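Local coordinates for protein hydrolase (Rhizobium meliloti, PDB 5HOE) that is a carbohydrate acetylesterase of the SGNH hydrolase clan, an octamer that removes acetyl groups from esterified sugars, at residues T27-I31 against T39-P43; Y42-W48 against L210-I216; A69-L74 against L105-K111; P154-P160 against T202-I208. One frame throughout, in Å; residues are numbered along the deposited sequence. Where two conformers were deposited one is given.

Interaction 1 (T27-I31 against T39-P43); sequences TWGWI and TLRYP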
# COMPACT_ATOMS: atom_id res chain seq x y z
N THR A 27 -2.10 -32.71 3.85
CA THR A 27 -2.06 -33.08 2.44
C THR A 27 -0.62 -33.21 1.94
O THR A 27 -0.30 -34.16 1.21
CB THR A 27 -2.86 -32.05 1.63
OG1 THR A 27 -4.24 -32.10 2.05
CG2 THR A 27 -2.80 -32.35 0.15
N TRP A 28 0.26 -32.29 2.32
CA TRP A 28 1.69 -32.44 2.03
C TRP A 28 2.23 -33.76 2.56
O TRP A 28 3.00 -34.45 1.89
CB TRP A 28 2.47 -31.27 2.63
CG TRP A 28 3.96 -31.31 2.31
CD1 TRP A 28 4.54 -31.01 1.12
CD2 TRP A 28 5.03 -31.69 3.20
NE1 TRP A 28 5.90 -31.17 1.20
CE2 TRP A 28 6.23 -31.60 2.46
CE3 TRP A 28 5.08 -32.11 4.54
CZ2 TRP A 28 7.47 -31.90 3.01
CZ3 TRP A 28 6.33 -32.42 5.08
CH2 TRP A 28 7.50 -32.31 4.31
N GLY A 29 1.82 -34.14 3.78
CA GLY A 29 2.21 -35.42 4.34
C GLY A 29 3.28 -35.30 5.41
O GLY A 29 4.30 -36.00 5.37
N TRP A 30 3.02 -34.44 6.39
CA TRP A 30 3.92 -34.24 7.53
C TRP A 30 3.92 -35.48 8.43
O TRP A 30 2.88 -35.84 9.00
CB TRP A 30 3.44 -33.02 8.31
CG TRP A 30 4.24 -32.65 9.53
CD1 TRP A 30 4.30 -33.33 10.70
CD2 TRP A 30 5.03 -31.48 9.71
NE1 TRP A 30 5.11 -32.67 11.59
CE2 TRP A 30 5.58 -31.52 11.00
CE3 TRP A 30 5.35 -30.40 8.88
CZ2 TRP A 30 6.43 -30.53 11.49
CZ3 TRP A 30 6.20 -29.42 9.35
CH2 TRP A 30 6.73 -29.49 10.65
N ILE A 31 5.08 -36.06 8.65
CA ILE A 31 5.18 -37.23 9.52
C ILE A 31 5.27 -36.75 10.97
O ILE A 31 6.22 -36.05 11.32
CB ILE A 31 6.42 -38.09 9.19
CG1 ILE A 31 6.37 -38.57 7.75
CG2 ILE A 31 6.48 -39.29 10.16
CD1 ILE A 31 7.66 -39.28 7.30
N THR A 39 10.68 -32.22 10.28
CA THR A 39 10.30 -33.59 9.97
C THR A 39 10.37 -33.85 8.47
O THR A 39 10.56 -32.94 7.66
CB THR A 39 8.88 -33.91 10.47
OG1 THR A 39 8.71 -35.32 10.49
CG2 THR A 39 7.82 -33.30 9.55
N LEU A 40 10.18 -35.12 8.12
CA LEU A 40 10.22 -35.59 6.74
C LEU A 40 8.80 -35.78 6.22
O LEU A 40 7.83 -35.69 6.96
CB LEU A 40 10.96 -36.93 6.69
CG LEU A 40 12.41 -36.90 7.16
CD1 LEU A 40 12.92 -38.31 7.35
CD2 LEU A 40 13.31 -36.15 6.16
N ARG A 41 8.72 -36.02 4.91
CA ARG A 41 7.46 -36.19 4.18
C ARG A 41 7.15 -37.67 3.99
O ARG A 41 8.04 -38.46 3.65
CB ARG A 41 7.58 -35.53 2.80
CG ARG A 41 6.25 -35.29 2.08
CD ARG A 41 6.49 -34.62 0.75
NE ARG A 41 5.23 -34.26 0.12
CZ ARG A 41 5.12 -33.74 -1.09
NH1 ARG A 41 6.21 -33.50 -1.81
NH2 ARG A 41 3.90 -33.44 -1.56
N TYR A 42 5.89 -38.03 4.17
CA TYR A 42 5.48 -39.39 3.83
C TYR A 42 5.71 -39.64 2.34
O TYR A 42 5.50 -38.74 1.52
CB TYR A 42 3.98 -39.59 4.11
CG TYR A 42 3.61 -39.82 5.56
CD1 TYR A 42 3.94 -41.01 6.19
CD2 TYR A 42 2.90 -38.87 6.29
CE1 TYR A 42 3.59 -41.23 7.51
CE2 TYR A 42 2.54 -39.09 7.60
CZ TYR A 42 2.89 -40.26 8.21
OH TYR A 42 2.56 -40.46 9.53
N PRO A 43 6.11 -40.84 1.95
CA PRO A 43 6.10 -41.17 0.52
C PRO A 43 4.68 -41.15 -0.03
O PRO A 43 3.70 -41.28 0.71
CB PRO A 43 6.70 -42.58 0.47
CG PRO A 43 6.42 -43.15 1.79
CD PRO A 43 6.44 -42.01 2.78
O HOH W 1 1.12 -33.80 -1.11
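R41 lies at full stretch across the indole of W28: its CG is anti to the backbone N (chi1 -164°) and the chain runs extended from there to NE. CB starts over the outer rim, 3.6 Å from W28 CH2. CG comes next, over the middle of the six-membered ring, 3.7 Å from its centroid. CD moves on towards the pyrrole half, 3.5 Å from W28 CE2. NE turns to the backbone and gives a nearly straight hydrogen bond to W28 O (2.9 Å, 166°), which lies in the guanidinium plane. That bond fixes the rotation of the group, leaving it flat on the indole with the planes 7° apart. NH2 shares a water with T27 O, and NH1 makes a weak hydrogen bond to L96 O of the second subunit. An alanine at W28 would keep the carbonyl, but the flat face under the R41 arm would probably be lost, leaving a gap and R41 held mainly by its polar bonds.

The backbones join at a single bridge around W30 and R41: Y42 N donates to G29 O (2.8 Å) and I31 N to L40 O. T39 OG1 donates to I31 O, while its methyl CG2 sits over W30, 3.3 Å from the centroid of the five-membered ring, a CH-pi contact. I31 CG1 does the same above the Y42 ring.

The contact starts on the end of helix 25-28 and closes on the loop to helix 48-56. Y42 reaches helix 212-229, W30 stacks on H209, and the second subunit packs against W28, W30 and R41.

Interaction 2 (Y42-W48 against L210-I216); sequences YPYEQRW and LSAETNI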
# COMPACT_ATOMS: atom_id res chain seq x y z
N TYR A 42 5.89 -38.03 4.17
CA TYR A 42 5.48 -39.39 3.83
C TYR A 42 5.71 -39.64 2.34
O TYR A 42 5.50 -38.74 1.52
CB TYR A 42 3.98 -39.59 4.11
CG TYR A 42 3.61 -39.82 5.56
CD1 TYR A 42 3.94 -41.01 6.19
CD2 TYR A 42 2.90 -38.87 6.29
CE1 TYR A 42 3.59 -41.23 7.51
CE2 TYR A 42 2.54 -39.09 7.60
CZ TYR A 42 2.89 -40.26 8.21
OH TYR A 42 2.56 -40.46 9.53
N PRO A 43 6.11 -40.84 1.95
CA PRO A 43 6.10 -41.17 0.52
C PRO A 43 4.68 -41.15 -0.03
O PRO A 43 3.70 -41.28 0.71
CB PRO A 43 6.70 -42.58 0.47
CG PRO A 43 6.42 -43.15 1.79
CD PRO A 43 6.44 -42.01 2.78
N TYR A 44 4.58 -40.99 -1.35
CA TYR A 44 3.30 -40.78 -2.01
C TYR A 44 2.26 -41.82 -1.62
O TYR A 44 1.10 -41.48 -1.34
CB TYR A 44 3.52 -40.78 -3.52
CG TYR A 44 2.31 -40.52 -4.37
CD1 TYR A 44 1.58 -39.34 -4.24
CD2 TYR A 44 1.89 -41.45 -5.30
CE1 TYR A 44 0.47 -39.09 -5.02
CE2 TYR A 44 0.78 -41.20 -6.11
CZ TYR A 44 0.08 -40.02 -5.96
OH TYR A 44 -1.02 -39.76 -6.75
N GLU A 45 2.66 -43.09 -1.56
CA GLU A 45 1.68 -44.14 -1.28
C GLU A 45 1.23 -44.18 0.17
O GLU A 45 0.32 -44.94 0.49
CB GLU A 45 2.20 -45.51 -1.72
CG GLU A 45 2.40 -45.65 -3.23
CD GLU A 45 1.14 -45.35 -4.06
OE1 GLU A 45 0.01 -45.32 -3.52
OE2 GLU A 45 1.28 -45.13 -5.28
N GLN A 46 1.81 -43.35 1.03
CA GLN A 46 1.38 -43.22 2.42
C GLN A 46 0.73 -41.88 2.68
O GLN A 46 0.46 -41.54 3.85
CB GLN A 46 2.57 -43.44 3.35
CG GLN A 46 3.01 -44.90 3.42
CD GLN A 46 4.03 -45.13 4.50
OE1 GLN A 46 4.78 -44.22 4.85
NE2 GLN A 46 4.07 -46.34 5.03
N ARG A 47 0.50 -41.09 1.64
CA ARG A 47 -0.26 -39.85 1.71
C ARG A 47 -1.71 -40.15 1.35
O ARG A 47 -2.00 -41.11 0.64
CB ARG A 47 0.31 -38.82 0.73
CG ARG A 47 1.82 -38.63 0.84
CD ARG A 47 2.31 -37.26 0.45
NE ARG A 47 2.59 -37.07 -0.97
CZ ARG A 47 3.78 -37.17 -1.55
NH1 ARG A 47 4.87 -37.52 -0.86
NH2 ARG A 47 3.88 -36.94 -2.85
N TRP A 48 -2.62 -39.31 1.85
CA TRP A 48 -4.02 -39.55 1.49
C TRP A 48 -4.23 -39.38 -0.01
O TRP A 48 -4.98 -40.15 -0.62
CB TRP A 48 -4.97 -38.69 2.32
CG TRP A 48 -5.12 -37.21 1.97
CD1 TRP A 48 -4.60 -36.16 2.67
CD2 TRP A 48 -5.89 -36.64 0.91
NE1 TRP A 48 -4.99 -34.96 2.12
CE2 TRP A 48 -5.78 -35.23 1.03
CE3 TRP A 48 -6.65 -37.16 -0.14
CZ2 TRP A 48 -6.39 -34.35 0.13
CZ3 TRP A 48 -7.28 -36.28 -1.02
CH2 TRP A 48 -7.14 -34.89 -0.89
N LEU A 210 -1.07 -36.93 11.15
CA LEU A 210 -1.70 -38.24 11.01
C LEU A 210 -0.68 -39.33 10.71
O LEU A 210 0.39 -39.08 10.15
CB LEU A 210 -2.75 -38.21 9.90
CG LEU A 210 -3.74 -37.05 9.82
CD1 LEU A 210 -4.53 -37.15 8.52
CD2 LEU A 210 -4.64 -37.09 11.02
N SER A 211 -1.01 -40.55 11.11
CA SER A 211 -0.24 -41.73 10.78
C SER A 211 -0.47 -42.14 9.33
O SER A 211 -1.44 -41.74 8.70
CB SER A 211 -0.64 -42.88 11.70
OG SER A 211 -1.92 -43.38 11.38
N ALA A 212 0.43 -42.98 8.82
CA ALA A 212 0.27 -43.50 7.46
C ALA A 212 -1.04 -44.26 7.31
O ALA A 212 -1.76 -44.09 6.30
CB ALA A 212 1.47 -44.38 7.08
N GLU A 213 -1.37 -45.14 8.27
CA GLU A 213 -2.58 -45.94 8.10
C GLU A 213 -3.82 -45.06 8.06
O GLU A 213 -4.79 -45.35 7.33
CB GLU A 213 -2.69 -47.05 9.16
CG GLU A 213 -2.74 -46.62 10.62
CD GLU A 213 -4.13 -46.24 11.12
OE1 GLU A 213 -4.21 -45.64 12.21
OE2 GLU A 213 -5.14 -46.56 10.46
N THR A 214 -3.83 -43.98 8.85
CA THR A 214 -4.94 -43.04 8.83
C THR A 214 -4.99 -42.26 7.51
O THR A 214 -6.08 -42.01 6.99
CB THR A 214 -4.86 -42.11 10.04
OG1 THR A 214 -5.29 -42.83 11.20
CG2 THR A 214 -5.74 -40.88 9.88
N ASN A 215 -3.83 -41.86 6.96
CA ASN A 215 -3.82 -41.26 5.63
C ASN A 215 -4.43 -42.20 4.59
O ASN A 215 -5.14 -41.76 3.68
CB ASN A 215 -2.39 -40.93 5.20
CG ASN A 215 -1.84 -39.69 5.87
OD1 ASN A 215 -2.57 -38.83 6.39
ND2 ASN A 215 -0.53 -39.58 5.83
N ILE A 216 -4.13 -43.49 4.70
CA ILE A 216 -4.63 -44.46 3.73
C ILE A 216 -6.13 -44.64 3.88
O ILE A 216 -6.88 -44.63 2.89
CB ILE A 216 -3.84 -45.78 3.84
CG1 ILE A 216 -2.40 -45.54 3.40
CG2 ILE A 216 -4.51 -46.90 3.05
CD1 ILE A 216 -1.46 -46.65 3.76
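Y42 and N215 tie the loop ahead of helix 48-56 to the start of helix 212-229, the last helix of this SGNH-type alpha/beta fold. Two hydrogen bonds do the joining. Y42 OH donates to L210 O at 2.6 Å, in the carbonyl plane and on a lone pair, just before the helix begins. One turn further on, N215 ND2 donates to Q46 O at 3.0 Å, and the acceptor lies close to the plane of the amide. With chi1 at -76°, the N215 amide is set opposite its own carbonyl carbon and reaches the loop, standing nearly upright to the Y42 ring (planes 83° apart).

To one side of these bonds, the methyl of A212 packs between Y42 CE1, 3.8 Å from A212 CB, and the amide end of Q46, whose CD is 3.7 Å from the same A212 CB. I216 closes the outer side loosely, with CG1 near E45 O.

A second shell holds each half in shape. On the loop side, R47 NH1 donates to Y42 O at 2.7 Å, bridging back over the 3-10 turn 44-46, while R47 NH2 is anchored by a salt bridge to E64 of strand 60-66. The helix side has S211 as its N-cap: OG accepts from T214 N, and D203 accepts from the hydroxyls of both S211 and T214, so the first turn is pinned from outside as well.

Where helix 48-56 starts, the two backbones come together, and W48 CA rests 3.3 Å from N215 O in a CA-H...O contact.

Interaction 3 (A69-L74 against L105-K111); sequences ARTTSL and LGTNDTK. With PO4 (phosphate ion), chain E.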
# COMPACT_ATOMS: atom_id res chain seq x y z
N ALA A 69 1.46 -25.53 7.08
CA ALA A 69 1.08 -24.27 7.75
C ALA A 69 0.12 -23.39 6.95
O ALA A 69 -0.23 -22.28 7.40
CB ALA A 69 2.30 -23.47 8.23
N ARG A 70 -0.37 -23.87 5.81
CA ARG A 70 -1.29 -23.08 4.99
C ARG A 70 -2.63 -22.85 5.67
O ARG A 70 -3.21 -23.77 6.28
CB ARG A 70 -1.53 -23.78 3.64
CG ARG A 70 -2.54 -23.07 2.73
CD ARG A 70 -2.68 -23.78 1.42
NE ARG A 70 -1.71 -23.34 0.44
CZ ARG A 70 -1.23 -24.08 -0.55
NH1 ARG A 70 -1.51 -25.37 -0.68
NH2 ARG A 70 -0.42 -23.52 -1.42
N THR A 71 -3.12 -21.61 5.56
CA THR A 71 -4.43 -21.19 6.06
C THR A 71 -5.43 -21.07 4.89
O THR A 71 -5.06 -21.03 3.72
CB THR A 71 -4.32 -19.82 6.71
OG1 THR A 71 -4.07 -18.82 5.70
CG2 THR A 71 -3.25 -19.79 7.79
N THR A 72 -6.71 -20.91 5.23
CA THR A 72 -7.69 -20.65 4.16
C THR A 72 -7.42 -19.30 3.48
O THR A 72 -7.27 -19.21 2.24
CB THR A 72 -9.14 -20.68 4.70
OG1 THR A 72 -9.37 -19.62 5.63
CG2 THR A 72 -9.50 -22.03 5.31
N SER A 73 -7.35 -18.21 4.27
CA SER A 73 -7.37 -16.86 3.72
C SER A 73 -6.67 -15.86 4.62
O SER A 73 -7.00 -14.66 4.58
CB SER A 73 -8.80 -16.39 3.50
OG SER A 73 -9.56 -16.45 4.69
N LEU A 74 -5.71 -16.32 5.41
CA LEU A 74 -5.02 -15.46 6.37
C LEU A 74 -3.56 -15.31 6.01
O LEU A 74 -2.89 -16.28 5.65
CB LEU A 74 -5.09 -16.07 7.77
CG LEU A 74 -6.45 -16.11 8.45
CD1 LEU A 74 -6.41 -17.16 9.55
CD2 LEU A 74 -6.75 -14.74 9.04
N LEU A 105 -8.66 -27.63 4.39
CA LEU A 105 -7.94 -26.56 5.09
C LEU A 105 -8.81 -26.10 6.25
O LEU A 105 -10.02 -26.35 6.28
CB LEU A 105 -7.71 -25.37 4.15
CG LEU A 105 -6.65 -25.53 3.07
CD1 LEU A 105 -6.65 -24.38 2.05
CD2 LEU A 105 -5.29 -25.69 3.73
N GLY A 106 -8.19 -25.35 7.16
CA GLY A 106 -8.88 -24.72 8.26
C GLY A 106 -8.19 -24.95 9.59
O GLY A 106 -8.31 -24.12 10.52
N THR A 107 -7.47 -26.06 9.71
CA THR A 107 -6.78 -26.35 10.96
C THR A 107 -5.85 -25.21 11.35
O THR A 107 -5.80 -24.79 12.52
CB THR A 107 -6.01 -27.65 10.86
OG1 THR A 107 -6.91 -28.72 10.53
CG2 THR A 107 -5.30 -27.95 12.18
N ASN A 108 -5.11 -24.65 10.38
CA ASN A 108 -4.14 -23.63 10.76
C ASN A 108 -4.79 -22.30 11.09
O ASN A 108 -4.22 -21.53 11.87
CB ASN A 108 -3.05 -23.51 9.69
CG ASN A 108 -2.21 -24.74 9.64
OD1 ASN A 108 -1.78 -25.24 10.70
ND2 ASN A 108 -1.99 -25.27 8.45
N ASP A 109 -5.99 -22.05 10.58
CA ASP A 109 -6.70 -20.85 10.98
C ASP A 109 -7.06 -20.84 12.47
O ASP A 109 -7.40 -19.77 13.01
CB ASP A 109 -8.02 -20.75 10.22
CG ASP A 109 -7.87 -20.65 8.70
OD1 ASP A 109 -7.10 -21.41 8.06
OD2 ASP A 109 -8.63 -19.83 8.14
N THR A 110 -7.05 -22.00 13.14
CA THR A 110 -7.37 -22.09 14.56
C THR A 110 -6.20 -21.74 15.47
O THR A 110 -6.37 -21.75 16.69
CB THR A 110 -7.88 -23.49 14.95
OG1 THR A 110 -6.79 -24.43 15.03
CG2 THR A 110 -8.98 -24.00 13.98
N LYS A 111 -5.03 -21.42 14.92
CA LYS A 111 -3.89 -21.07 15.76
C LYS A 111 -4.18 -19.84 16.61
O LYS A 111 -4.95 -18.94 16.23
CB LYS A 111 -2.65 -20.84 14.89
CG LYS A 111 -2.07 -22.12 14.26
CD LYS A 111 -0.86 -21.81 13.40
CE LYS A 111 -0.24 -23.05 12.78
NZ LYS A 111 0.93 -22.71 11.94
P PO4 E . 0.35 -27.78 9.82
O1 PO4 E . -0.19 -27.49 8.45
O2 PO4 E . -0.75 -28.31 10.69
O3 PO4 E . 1.58 -28.66 9.90
O4 PO4 E . 0.95 -26.55 10.42
O HOH W 2 -0.04 -21.10 9.88
O HOH W 3 -5.27 -25.15 7.37
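A69 and N108 line what is probably the oxyanion hole of this GDSL-family hydrolase, and a phosphate ion occupies it. A69 N and N108 ND2 each donate to phosphate O1 at 2.9 Å; S25 N and H209 NE2 bind the same ion. The second N-H of N108 ND2 goes almost straight to R70 O (2.9 Å, 169°), which lies in the amide plane, so the group is held at both hydrogens. A water joins R70 O to G106 N and N108 N.

D109, its CG turned opposite the carbonyl carbon (chi1 -62°), clasps the 69-74 loop with both oxygens, each through its syn lone pair: OD1 accepts from T72 N at 2.9 Å and OD2 from T72 OG1 at 2.6 Å. R116 adds a salt bridge to OD2. With this carboxylate cut back to an alanine, T72 N and OG1 would probably lose their acceptors and R116 its salt-bridge partner.

L105 completes the contact, its CD2 3.9 Å from R70 CG. Both loops leave the C-terminal ends of parallel strands, 60-66 and 100-104; L105 packs on F22 of strand 17-23 and L128 of helix 118-133, and D109 touches I121 of that helix.

Interaction 4 (P154-P160 against T202-I208); sequences PPLAPMP and TDGIDGI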
# COMPACT_ATOMS: atom_id res chain seq x y z
N PRO A 154 -10.09 -33.44 10.48
CA PRO A 154 -10.45 -34.01 11.77
C PRO A 154 -10.09 -33.05 12.88
O PRO A 154 -9.14 -32.25 12.75
CB PRO A 154 -9.61 -35.30 11.84
CG PRO A 154 -8.41 -35.01 11.02
CD PRO A 154 -8.89 -34.07 9.90
N PRO A 155 -10.81 -33.08 14.00
CA PRO A 155 -10.48 -32.19 15.12
C PRO A 155 -9.07 -32.42 15.65
O PRO A 155 -8.54 -33.53 15.58
CB PRO A 155 -11.52 -32.55 16.19
CG PRO A 155 -12.64 -33.19 15.48
CD PRO A 155 -12.02 -33.87 14.28
N LEU A 156 -8.50 -31.37 16.22
CA LEU A 156 -7.22 -31.46 16.90
C LEU A 156 -7.31 -32.38 18.12
O LEU A 156 -8.39 -32.69 18.63
CB LEU A 156 -6.78 -30.07 17.36
CG LEU A 156 -6.46 -29.08 16.24
CD1 LEU A 156 -6.33 -27.68 16.79
CD2 LEU A 156 -5.15 -29.46 15.55
N ALA A 157 -6.14 -32.83 18.58
CA ALA A 157 -6.01 -33.66 19.77
C ALA A 157 -5.09 -32.99 20.78
O ALA A 157 -4.44 -31.99 20.48
CB ALA A 157 -5.45 -35.03 19.37
N PRO A 158 -5.00 -33.50 22.01
CA PRO A 158 -4.04 -32.95 22.97
C PRO A 158 -2.63 -33.03 22.42
O PRO A 158 -2.28 -33.98 21.70
CB PRO A 158 -4.22 -33.86 24.19
CG PRO A 158 -5.67 -34.27 24.11
CD PRO A 158 -5.88 -34.51 22.64
N MET A 159 -1.81 -32.04 22.76
CA MET A 159 -0.48 -31.89 22.17
C MET A 159 0.59 -31.90 23.26
O MET A 159 0.61 -30.99 24.11
CB MET A 159 -0.39 -30.59 21.38
CG MET A 159 -1.35 -30.52 20.20
SD MET A 159 -1.55 -28.81 19.70
CE MET A 159 -2.46 -28.17 21.10
N PRO A 160 1.52 -32.85 23.25
CA PRO A 160 2.53 -32.89 24.30
C PRO A 160 3.58 -31.80 24.24
O PRO A 160 4.14 -31.47 25.29
CB PRO A 160 3.15 -34.29 24.14
CG PRO A 160 2.93 -34.61 22.67
CD PRO A 160 1.59 -34.03 22.37
N THR A 202 -7.41 -37.45 14.46
CA THR A 202 -6.02 -37.00 14.49
C THR A 202 -5.25 -37.91 15.45
O THR A 202 -5.41 -37.80 16.67
CB THR A 202 -5.97 -35.55 14.97
OG1 THR A 202 -6.73 -34.73 14.07
CG2 THR A 202 -4.53 -35.04 15.01
N ASP A 203 -4.41 -38.80 14.91
CA ASP A 203 -3.78 -39.85 15.71
C ASP A 203 -2.27 -39.71 15.84
O ASP A 203 -1.64 -40.58 16.48
CB ASP A 203 -4.16 -41.24 15.15
CG ASP A 203 -3.65 -41.50 13.75
OD1 ASP A 203 -3.24 -40.57 13.04
OD2 ASP A 203 -3.68 -42.70 13.35
N GLY A 204 -1.67 -38.66 15.29
CA GLY A 204 -0.23 -38.51 15.39
C GLY A 204 0.21 -38.09 16.78
O GLY A 204 -0.54 -37.45 17.52
N ILE A 205 1.46 -38.44 17.12
CA ILE A 205 1.97 -38.21 18.48
C ILE A 205 1.95 -36.73 18.85
O ILE A 205 1.86 -36.39 20.04
CB ILE A 205 3.36 -38.86 18.68
CG1 ILE A 205 3.88 -38.62 20.10
CG2 ILE A 205 4.35 -38.35 17.63
CD1 ILE A 205 2.89 -38.98 21.20
N ASP A 206 2.03 -35.84 17.87
CA ASP A 206 2.04 -34.41 18.16
C ASP A 206 0.65 -33.80 18.38
O ASP A 206 0.59 -32.63 18.78
CB ASP A 206 2.82 -33.61 17.10
CG ASP A 206 2.28 -33.79 15.68
OD1 ASP A 206 1.14 -34.29 15.49
OD2 ASP A 206 3.00 -33.38 14.73
N GLY A 207 -0.45 -34.55 18.19
CA GLY A 207 -1.80 -34.03 18.33
C GLY A 207 -2.31 -33.23 17.15
O GLY A 207 -3.40 -32.63 17.25
N ILE A 208 -1.57 -33.19 16.03
CA ILE A 208 -1.90 -32.35 14.86
C ILE A 208 -1.91 -33.19 13.58
O ILE A 208 -2.83 -33.09 12.76
CB ILE A 208 -0.89 -31.19 14.74
CG1 ILE A 208 -0.97 -30.27 15.96
CG2 ILE A 208 -1.16 -30.38 13.47
CD1 ILE A 208 0.29 -29.49 16.22
O HOH W 4 -9.62 -36.06 15.56
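P155 and T202 meet at one end of this contact and A157 and G207 at its middle, where the loop after strand 147-152 runs alongside the loop carrying D206, the likely acid of a Ser-His-Asp triad with S25 and H209. The second loop folds into a type I turn, G204 to G207, overlapped by an Asx turn at D206.

Two direct hydrogen bonds cross. T202 OG1 donates to P155 O at 2.6 Å, approaching from 41° above the carbonyl plane. Its chi1 of -59° swings the hydroxyl opposite the T202 carbonyl carbon and beside the backbone N, and one water then bridges that N to the same P155 O. A157 N donates to G207 O at 3.1 Å.

Carbon-to-oxygen contacts come next. G207 CA leans on P158 O at 3.4 Å; a side chain here would run into P158 O and A157 O, and positive phi also favours glycine. P160 CD lies 3.3 Å from I205 O at the exposed end. At the other end the P154 ring rests against T202, P154 CG being 3.5 Å from T202 OG1.

Apolar packing is lighter. L156 CD2 lies 4.3 Å from I208 CG1, and L156 also packs on F168. M159, modelled in two positions, packs toward I208 in the conformer given.

The two carboxylate oxygens of D206 split their work: OD2 is hydrogen-bonded to H209 ND1, while D206 OD1 accepts from I208 N at 3.0 Å, met from above the carboxylate plane.

The four contacts involve loops and helix ends beside the five-stranded parallel sheet. Interaction 1 comes first along the chain and ends where interaction 2 begins; they share Y42 and P43, with centres 8 Å apart. Interactions 3 and 4 follow in series between the two halves of interaction 2. Interaction 4 lies about 15 Å, centre to centre, from interactions 1 and 2, linked to interaction 2 through D203 with S211 and T214. Interaction 3, about 16 Å centre to centre from interaction 4, touches it through L156. Interaction 3 supplies phosphate ligands and interaction 4 the likely acid D206, while W30 of interaction 1 stacks on H209. Interactions 1 and 3 also meet the second subunit.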